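Local coordinates for protein type II restriction enzyme NgoMIV (PDB 1FIU) that recognises the double-stranded sequence 5'-GCCGGC-3' and, as a magnesium-dependent homotetramer, cleaves it after the first G, at residues Q196-E201 with G236-V241; W188-D193 with S229-G234. All coordinates share one frame; numbering follows the deposited sequence.

Contact 1 of 2, residues Q196-E201 with G236-V241; sequences QNARSE and GEIDCV. With nucleotides of chain D.
Arg199 of helix 197-208 pairs with Glu237 in the loop that leads into strand 240-243, within the PD-(D/E)XK nuclease fold. The arginine runs out extended beyond CG. Arg199 CB packs on Glu237 CG at 4.0 Å. CG and CD then pass alongside Glu237 OE1. Arg199 NE donates to Gln196 OE1 at 2.8 Å, in the carbonyl plane of that amide. Arg199 NH1 reaches Glu237 OE1 at 2.9 Å, with an N-H...O angle of 155°. The carboxylate oxygen lies in the guanidinium plane, yet the two planes stand 81° apart. A bend in the glutamate chain (chi2 95°) brings OE1 to this edge. NH2 bonds to the carbonyl oxygens of Ser230 and Leu233, so every guanidinium nitrogen has an acceptor and the group's rotation is fixed. Glu237 OE2 has its own salt bridge, to Arg207 of the second subunit. Beside the salt bridge, Ile238 CD1 lies against Ala198, 3.3 Å from its carbonyl O and 4.1 Å from its CB. On the DNA side, Lys187 bonds Asn197 OD1, while Asn197 ND2 donates to OP1 of DC1 of chain D at 2.9 Å.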
loop_
_atom_site.group_PDB
_atom_site.type_symbol
_atom_site.label_atom_id
_atom_site.label_comp_id
_atom_site.label_asym_id
_atom_site.label_seq_id
_atom_site.Cartn_x
_atom_site.Cartn_y
_atom_site.Cartn_z
ATOM N N GLN I 196 -12.551 4.303 10.491
ATOM C CA GLN I 196 -11.475 4.116 9.515
ATOM C C GLN I 196 -10.117 4.610 9.975
ATOM O O GLN I 196 -9.097 4.304 9.333
ATOM C CB GLN I 196 -11.844 4.766 8.168
ATOM C CG GLN I 196 -13.176 4.247 7.597
ATOM C CD GLN I 196 -13.308 2.723 7.604
ATOM O OE1 GLN I 196 -12.400 2.001 7.197
ATOM N NE2 GLN I 196 -14.449 2.229 8.061
ATOM N N ASN I 197 -10.069 5.378 11.056
ATOM C CA ASN I 197 -8.752 5.807 11.535
ATOM C C ASN I 197 -7.941 4.595 12.029
ATOM O O ASN I 197 -6.711 4.676 12.087
ATOM C CB ASN I 197 -8.821 6.917 12.604
ATOM C CG ASN I 197 -9.481 6.491 13.934
ATOM O OD1 ASN I 197 -10.163 5.362 13.951
ATOM N ND2 ASN I 197 -9.375 7.234 14.949
ATOM N N ALA I 198 -8.598 3.455 12.321
ATOM C CA ALA I 198 -7.864 2.242 12.732
ATOM C C ALA I 198 -7.088 1.726 11.510
ATOM O O ALA I 198 -5.984 1.188 11.636
ATOM C CB ALA I 198 -8.838 1.163 13.245
ATOM N N ARG I 199 -7.662 1.901 10.324
ATOM C CA ARG I 199 -6.988 1.475 9.116
ATOM C C ARG I 199 -5.816 2.377 8.756
ATOM O O ARG I 199 -4.748 1.883 8.344
ATOM C CB ARG I 199 -7.961 1.413 7.915
ATOM C CG ARG I 199 -9.025 0.319 8.015
ATOM C CD ARG I 199 -9.858 0.213 6.722
ATOM N NE ARG I 199 -11.120 -0.523 6.895
ATOM C CZ ARG I 199 -11.291 -1.829 6.742
ATOM N NH1 ARG I 199 -10.275 -2.621 6.405
ATOM N NH2 ARG I 199 -12.505 -2.352 6.898
ATOM N N SER I 200 -5.981 3.695 8.885
ATOM C CA SER I 200 -4.887 4.576 8.532
ATOM C C SER I 200 -3.739 4.435 9.526
ATOM O O SER I 200 -2.559 4.463 9.128
ATOM C CB SER I 200 -5.370 6.026 8.417
ATOM O OG SER I 200 -5.971 6.447 9.620
ATOM N N GLU I 201 -4.069 4.235 10.804
ATOM C CA GLU I 201 -3.012 4.058 11.797
ATOM C C GLU I 201 -2.295 2.734 11.526
ATOM O O GLU I 201 -1.062 2.666 11.605
ATOM C CB GLU I 201 -3.605 4.156 13.217
ATOM C CG GLU I 201 -3.823 5.640 13.585
ATOM C CD GLU I 201 -4.518 5.886 14.934
ATOM O OE1 GLU I 201 -4.122 5.252 15.942
ATOM O OE2 GLU I 201 -5.445 6.736 14.978
ATOM N N GLY I 236 -5.119 -6.435 5.428
ATOM C CA GLY I 236 -4.010 -5.566 5.067
ATOM C C GLY I 236 -3.607 -4.505 6.080
ATOM O O GLY I 236 -2.438 -4.088 6.139
ATOM N N GLU I 237 -4.575 -4.050 6.859
ATOM C CA GLU I 237 -4.314 -3.014 7.874
ATOM C C GLU I 237 -4.446 -3.531 9.301
ATOM O O GLU I 237 -3.567 -3.305 10.137
ATOM C CB GLU I 237 -5.305 -1.859 7.721
ATOM C CG GLU I 237 -5.361 -1.181 6.361
ATOM C CD GLU I 237 -6.446 -1.716 5.427
ATOM O OE1 GLU I 237 -7.467 -2.313 5.867
ATOM O OE2 GLU I 237 -6.273 -1.513 4.217
ATOM N N ILE I 238 -5.551 -4.228 9.551
ATOM C CA ILE I 238 -5.927 -4.767 10.846
ATOM C C ILE I 238 -5.774 -6.282 10.893
ATOM O O ILE I 238 -6.341 -7.012 10.048
ATOM C CB ILE I 238 -7.415 -4.381 11.138
ATOM C CG1 ILE I 238 -7.588 -2.863 11.027
ATOM C CG2 ILE I 238 -7.867 -4.904 12.493
ATOM C CD1 ILE I 238 -6.685 -2.055 11.874
ATOM N N ASP I 239 -5.027 -6.776 11.879
ATOM C CA ASP I 239 -4.828 -8.224 11.998
ATOM C C ASP I 239 -6.134 -8.967 12.283
ATOM O O ASP I 239 -6.419 -9.998 11.665
ATOM C CB ASP I 239 -3.862 -8.573 13.140
ATOM C CG ASP I 239 -2.447 -8.028 12.926
ATOM O OD1 ASP I 239 -2.158 -7.450 11.870
ATOM O OD2 ASP I 239 -1.641 -8.192 13.853
ATOM N N CYS I 240 -6.883 -8.461 13.260
ATOM C CA CYS I 240 -8.140 -9.071 13.691
ATOM C C CYS I 240 -8.858 -8.104 14.637
ATOM O O CYS I 240 -8.224 -7.238 15.241
ATOM C CB CYS I 240 -7.847 -10.379 14.429
ATOM S SG CYS I 240 -9.350 -11.439 14.668
ATOM N N VAL I 241 -10.180 -8.246 14.752
ATOM C CA VAL I 241 -10.973 -7.415 15.657
ATOM C C VAL I 241 -11.474 -8.312 16.783
ATOM O O VAL I 241 -11.771 -9.492 16.568
ATOM C CB VAL I 241 -12.163 -6.765 14.898
ATOM C CG1 VAL I 241 -13.109 -6.028 15.857
ATOM C CG2 VAL I 241 -11.624 -5.765 13.892
ATOM O OP3 DC D 1 -8.496 8.551 18.476
ATOM P P DC D 1 -9.535 7.520 18.847
ATOM O OP1 DC D 1 -10.439 7.122 17.694
ATOM O OP2 DC D 1 -8.969 6.343 19.606
ATOM O "O5'" DC D 1 -10.534 8.249 19.909
ATOM C "C5'" DC D 1 -10.304 8.139 21.314
ATOM C "C4'" DC D 1 -11.532 8.568 22.078
ATOM O "O4'" DC D 1 -11.644 10.013 21.975
ATOM C "C3'" DC D 1 -12.840 8.027 21.513
ATOM O "O3'" DC D 1 -13.247 6.856 22.177
ATOM C "C2'" DC D 1 -13.845 9.153 21.728
ATOM C "C1'" DC D 1 -13.019 10.411 21.892
ATOM N N1 DC D 1 -13.165 11.264 20.686
ATOM C C2 DC D 1 -14.132 12.260 20.687
ATOM O O2 DC D 1 -14.870 12.360 21.669
ATOM N N3 DC D 1 -14.244 13.089 19.609
ATOM C C4 DC D 1 -13.444 12.922 18.554
ATOM N N4 DC D 1 -13.583 13.762 17.519
ATOM C C5 DC D 1 -12.459 11.887 18.513
ATOM C C6 DC D 1 -12.359 11.086 19.590
#

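Contact 2 of 2, residues W188-D193 with S229-G234; sequences WTIRSD and SSIALG. With nucleotides of chain B; nucleotides of chain D.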
loop_
_atom_site.group_PDB
_atom_site.type_symbol
_atom_site.label_atom_id
_atom_site.label_comp_id
_atom_site.label_asym_id
_atom_site.label_seq_id
_atom_site.Cartn_x
_atom_site.Cartn_y
_atom_site.Cartn_z
ATOM N N TRP I 188 -15.290 2.108 21.864
ATOM C CA TRP I 188 -16.430 1.740 22.718
ATOM C C TRP I 188 -17.629 1.439 21.815
ATOM O O TRP I 188 -18.328 0.423 21.992
ATOM C CB TRP I 188 -16.717 2.890 23.691
ATOM C CG TRP I 188 -17.974 2.716 24.516
ATOM C CD1 TRP I 188 -19.051 3.549 24.534
ATOM C CD2 TRP I 188 -18.281 1.635 25.413
ATOM N NE1 TRP I 188 -20.021 3.053 25.384
ATOM C CE2 TRP I 188 -19.577 1.884 25.937
ATOM C CE3 TRP I 188 -17.592 0.485 25.818
ATOM C CZ2 TRP I 188 -20.197 1.014 26.847
ATOM C CZ3 TRP I 188 -18.206 -0.381 26.719
ATOM C CH2 TRP I 188 -19.505 -0.105 27.224
ATOM N N THR I 189 -17.860 2.333 20.861
ATOM C CA THR I 189 -18.904 2.130 19.842
ATOM C C THR I 189 -18.281 2.518 18.508
ATOM O O THR I 189 -17.214 3.139 18.461
ATOM C CB THR I 189 -20.142 3.024 20.049
ATOM O OG1 THR I 189 -19.763 4.394 19.945
ATOM C CG2 THR I 189 -20.775 2.748 21.423
ATOM N N ILE I 190 -18.983 2.212 17.418
ATOM C CA ILE I 190 -18.485 2.508 16.087
ATOM C C ILE I 190 -19.496 3.266 15.207
ATOM O O ILE I 190 -20.704 3.080 15.363
ATOM C CB ILE I 190 -18.165 1.164 15.341
ATOM C CG1 ILE I 190 -16.919 0.501 15.945
ATOM C CG2 ILE I 190 -18.052 1.414 13.805
ATOM C CD1 ILE I 190 -16.670 -0.921 15.396
ATOM N N ARG I 191 -18.988 4.166 14.364
ATOM C CA ARG I 191 -19.767 4.764 13.279
ATOM C C ARG I 191 -18.787 4.425 12.140
ATOM O O ARG I 191 -17.548 4.549 12.315
ATOM C CB ARG I 191 -19.973 6.272 13.389
ATOM C CG ARG I 191 -21.004 6.658 14.463
ATOM C CD ARG I 191 -22.359 6.041 14.213
ATOM N NE ARG I 191 -23.316 6.495 15.223
ATOM C CZ ARG I 191 -23.562 5.896 16.386
ATOM N NH1 ARG I 191 -22.932 4.774 16.747
ATOM N NH2 ARG I 191 -24.453 6.441 17.215
ATOM N N SER I 192 -19.304 3.998 10.988
ATOM C CA SER I 192 -18.426 3.567 9.908
ATOM C C SER I 192 -17.434 4.599 9.379
ATOM O O SER I 192 -16.410 4.219 8.800
ATOM C CB SER I 192 -19.255 2.984 8.756
ATOM O OG SER I 192 -20.146 3.960 8.267
ATOM N N ASP I 193 -17.703 5.887 9.557
ATOM C CA ASP I 193 -16.774 6.892 9.080
ATOM C C ASP I 193 -15.569 7.037 10.000
ATOM O O ASP I 193 -14.396 6.910 9.569
ATOM C CB ASP I 193 -17.462 8.265 8.909
ATOM C CG ASP I 193 -18.091 8.793 10.206
ATOM O OD1 ASP I 193 -17.935 10.002 10.501
ATOM O OD2 ASP I 193 -18.742 8.006 10.916
ATOM N N SER I 229 -18.430 -4.674 11.101
ATOM C CA SER I 229 -17.901 -5.039 9.787
ATOM C C SER I 229 -17.170 -3.912 9.060
ATOM O O SER I 229 -16.316 -4.191 8.207
ATOM C CB SER I 229 -19.024 -5.611 8.884
ATOM O OG SER I 229 -19.816 -4.567 8.318
ATOM N N SER I 230 -17.482 -2.658 9.408
ATOM C CA SER I 230 -16.841 -1.517 8.759
ATOM C C SER I 230 -15.330 -1.467 9.054
ATOM O O SER I 230 -14.602 -0.803 8.347
ATOM C CB SER I 230 -17.507 -0.187 9.149
ATOM O OG SER I 230 -17.311 0.148 10.507
ATOM N N ILE I 231 -14.883 -2.136 10.111
ATOM C CA ILE I 231 -13.438 -2.202 10.374
ATOM C C ILE I 231 -12.919 -3.656 10.320
ATOM O O ILE I 231 -11.757 -3.882 9.980
ATOM C CB ILE I 231 -13.083 -1.513 11.735
ATOM C CG1 ILE I 231 -11.559 -1.453 11.940
ATOM C CG2 ILE I 231 -13.753 -2.231 12.879
ATOM C CD1 ILE I 231 -10.819 -0.538 10.939
ATOM N N ALA I 232 -13.779 -4.648 10.599
ATOM C CA ALA I 232 -13.342 -6.040 10.598
ATOM C C ALA I 232 -13.177 -6.665 9.210
ATOM O O ALA I 232 -12.269 -7.478 8.981
ATOM C CB ALA I 232 -14.310 -6.899 11.425
ATOM N N LEU I 233 -14.045 -6.307 8.269
ATOM C CA LEU I 233 -13.913 -6.911 6.935
ATOM C C LEU I 233 -12.704 -6.394 6.175
ATOM O O LEU I 233 -12.295 -5.260 6.349
ATOM C CB LEU I 233 -15.184 -6.659 6.101
ATOM C CG LEU I 233 -16.461 -7.324 6.606
ATOM C CD1 LEU I 233 -17.598 -6.878 5.668
ATOM C CD2 LEU I 233 -16.356 -8.836 6.636
ATOM N N GLY I 234 -12.140 -7.249 5.324
ATOM C CA GLY I 234 -10.995 -6.852 4.534
ATOM C C GLY I 234 -9.712 -7.195 5.274
ATOM O O GLY I 234 -9.746 -7.489 6.477
ATOM O OP3 DC B 1 -19.347 9.495 4.708
ATOM P P DC B 1 -18.875 10.927 4.849
ATOM O OP1 DC B 1 -17.670 11.101 5.759
ATOM O OP2 DC B 1 -18.733 11.622 3.533
ATOM O "O5'" DC B 1 -20.093 11.679 5.620
ATOM C "C5'" DC B 1 -21.131 12.304 4.870
ATOM C "C4'" DC B 1 -21.907 13.240 5.757
ATOM O "O4'" DC B 1 -22.732 12.399 6.605
ATOM C "C3'" DC B 1 -21.042 14.058 6.716
ATOM O "O3'" DC B 1 -20.797 15.358 6.226
ATOM C "C2'" DC B 1 -21.877 14.140 7.987
ATOM C "C1'" DC B 1 -22.849 12.979 7.909
ATOM N N1 DC B 1 -22.429 11.965 8.889
ATOM C C2 DC B 1 -22.978 12.009 10.190
ATOM O O2 DC B 1 -23.768 12.916 10.471
ATOM N N3 DC B 1 -22.619 11.070 11.093
ATOM C C4 DC B 1 -21.751 10.111 10.755
ATOM N N4 DC B 1 -21.470 9.176 11.677
ATOM C C5 DC B 1 -21.147 10.055 9.460
ATOM C C6 DC B 1 -21.515 10.991 8.557
ATOM P P DG D 4 -26.752 9.547 22.132
ATOM O OP1 DG D 4 -27.590 9.897 23.312
ATOM O OP2 DG D 4 -26.822 8.187 21.561
ATOM O "O5'" DG D 4 -27.083 10.586 20.983
ATOM C "C5'" DG D 4 -26.838 11.968 21.204
ATOM C "C4'" DG D 4 -27.219 12.765 19.980
ATOM O "O4'" DG D 4 -26.283 12.487 18.899
ATOM C "C3'" DG D 4 -28.621 12.487 19.428
ATOM O "O3'" DG D 4 -29.203 13.751 19.092
ATOM C "C2'" DG D 4 -28.355 11.641 18.187
ATOM C "C1'" DG D 4 -27.002 12.161 17.713
ATOM N N9 DG D 4 -26.210 11.172 16.989
ATOM C C8 DG D 4 -25.967 9.874 17.375
ATOM N N7 DG D 4 -25.191 9.231 16.543
ATOM C C5 DG D 4 -24.914 10.156 15.547
ATOM C C6 DG D 4 -24.134 10.028 14.372
ATOM O O6 DG D 4 -23.494 9.046 13.986
ATOM N N1 DG D 4 -24.135 11.201 13.620
ATOM C C2 DG D 4 -24.776 12.352 13.964
ATOM N N2 DG D 4 -24.621 13.397 13.118
ATOM N N3 DG D 4 -25.515 12.483 15.071
ATOM C C4 DG D 4 -25.544 11.354 15.802
ATOM P P DC D 2 -14.195 5.812 21.416
ATOM O OP1 DC D 2 -14.214 4.590 22.233
ATOM O OP2 DC D 2 -13.871 5.733 19.963
ATOM O "O5'" DC D 2 -15.625 6.504 21.505
ATOM C "C5'" DC D 2 -16.184 6.782 22.777
ATOM C "C4'" DC D 2 -17.521 7.473 22.636
ATOM O "O4'" DC D 2 -17.362 8.763 22.012
ATOM C "C3'" DC D 2 -18.595 6.716 21.845
ATOM O "O3'" DC D 2 -19.745 6.639 22.728
ATOM C "C2'" DC D 2 -18.719 7.510 20.547
ATOM C "C1'" DC D 2 -18.270 8.914 20.922
ATOM N N1 DC D 2 -17.561 9.633 19.851
ATOM C C2 DC D 2 -18.125 10.808 19.312
ATOM O O2 DC D 2 -19.195 11.260 19.824
ATOM N N3 DC D 2 -17.502 11.429 18.266
ATOM C C4 DC D 2 -16.340 10.931 17.779
ATOM N N4 DC D 2 -15.761 11.563 16.726
ATOM C C5 DC D 2 -15.725 9.778 18.343
ATOM C C6 DC D 2 -16.363 9.154 19.368
#
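Ile190 and Ser192 touch helix 225-232, and the loop 188-193 that carries them also reads and holds the DNA. Trp188 comes first. The backbone N of Trp188 donates almost straight to OP1 of DC2 of chain D at 2.7 Å, and the edge of its ring lies beside O3' of the same nucleotide. Thr189 OG1 is next, close to the sugar of DC2 and hydrogen-bonded to a phosphate. Ile190 points toward the helix. Ile190 CG2 rests on Ser230 OG at 3.6 Å, and Ile190 CD1 meets Ile231 CG2 at 4.1 Å, the two side chains crossing at about a right angle. Arg191 leads away from the helix, and its guanidinium reaches the DNA. A bend at chi2 (-59°) presents one side of the guanidinium to the guanine of DG4 of chain D. Arg191 NE donates to O6 of DG4 at 2.8 Å and Arg191 NH2 to its N7 at 3.0 Å. NH1 bonds Ile190 O, which helps fix the group's rotation. Ser192 CB packs on Ser230 CB at 3.6 Å; Ser192 OG bonds a phosphate, whereas Ser230 OG bonds Arg227 O within the helix. Asp193 OD2 accepts from N4 of DC1 of chain B at 3.1 Å, and its OD1 takes a second cytosine N4. Paired arginine bonds to guanine O6 and N7, with a carboxylate taking cytosine amino groups, are characteristic of major-groove recognition of G-C pairs.

In the fold
Both contacts are buried, but contact 1 lies nearer the chain centre and contact 2 nearer the bases. Contact 1 joins helix 197-208 to the approach to strand 240-243 through a salt bridge and a small apolar patch. Contact 2 joins the loop before that helix to helix 225-232 by van der Waals packing alone; most polar side chains of its loop turn to the DNA, while Ser230 OG bonds within its own helix. The segments alternate along the chain and touch. Arg199 NH2 of contact 1 joins the two through hydrogen bonds to carbonyl oxygens in 229-234, and Ala198 packs on Ile231. Contact 1 brings charged partners from two other subunits, whereas the second subunit meets contact 2 through packing and backbone bonds from Gly234.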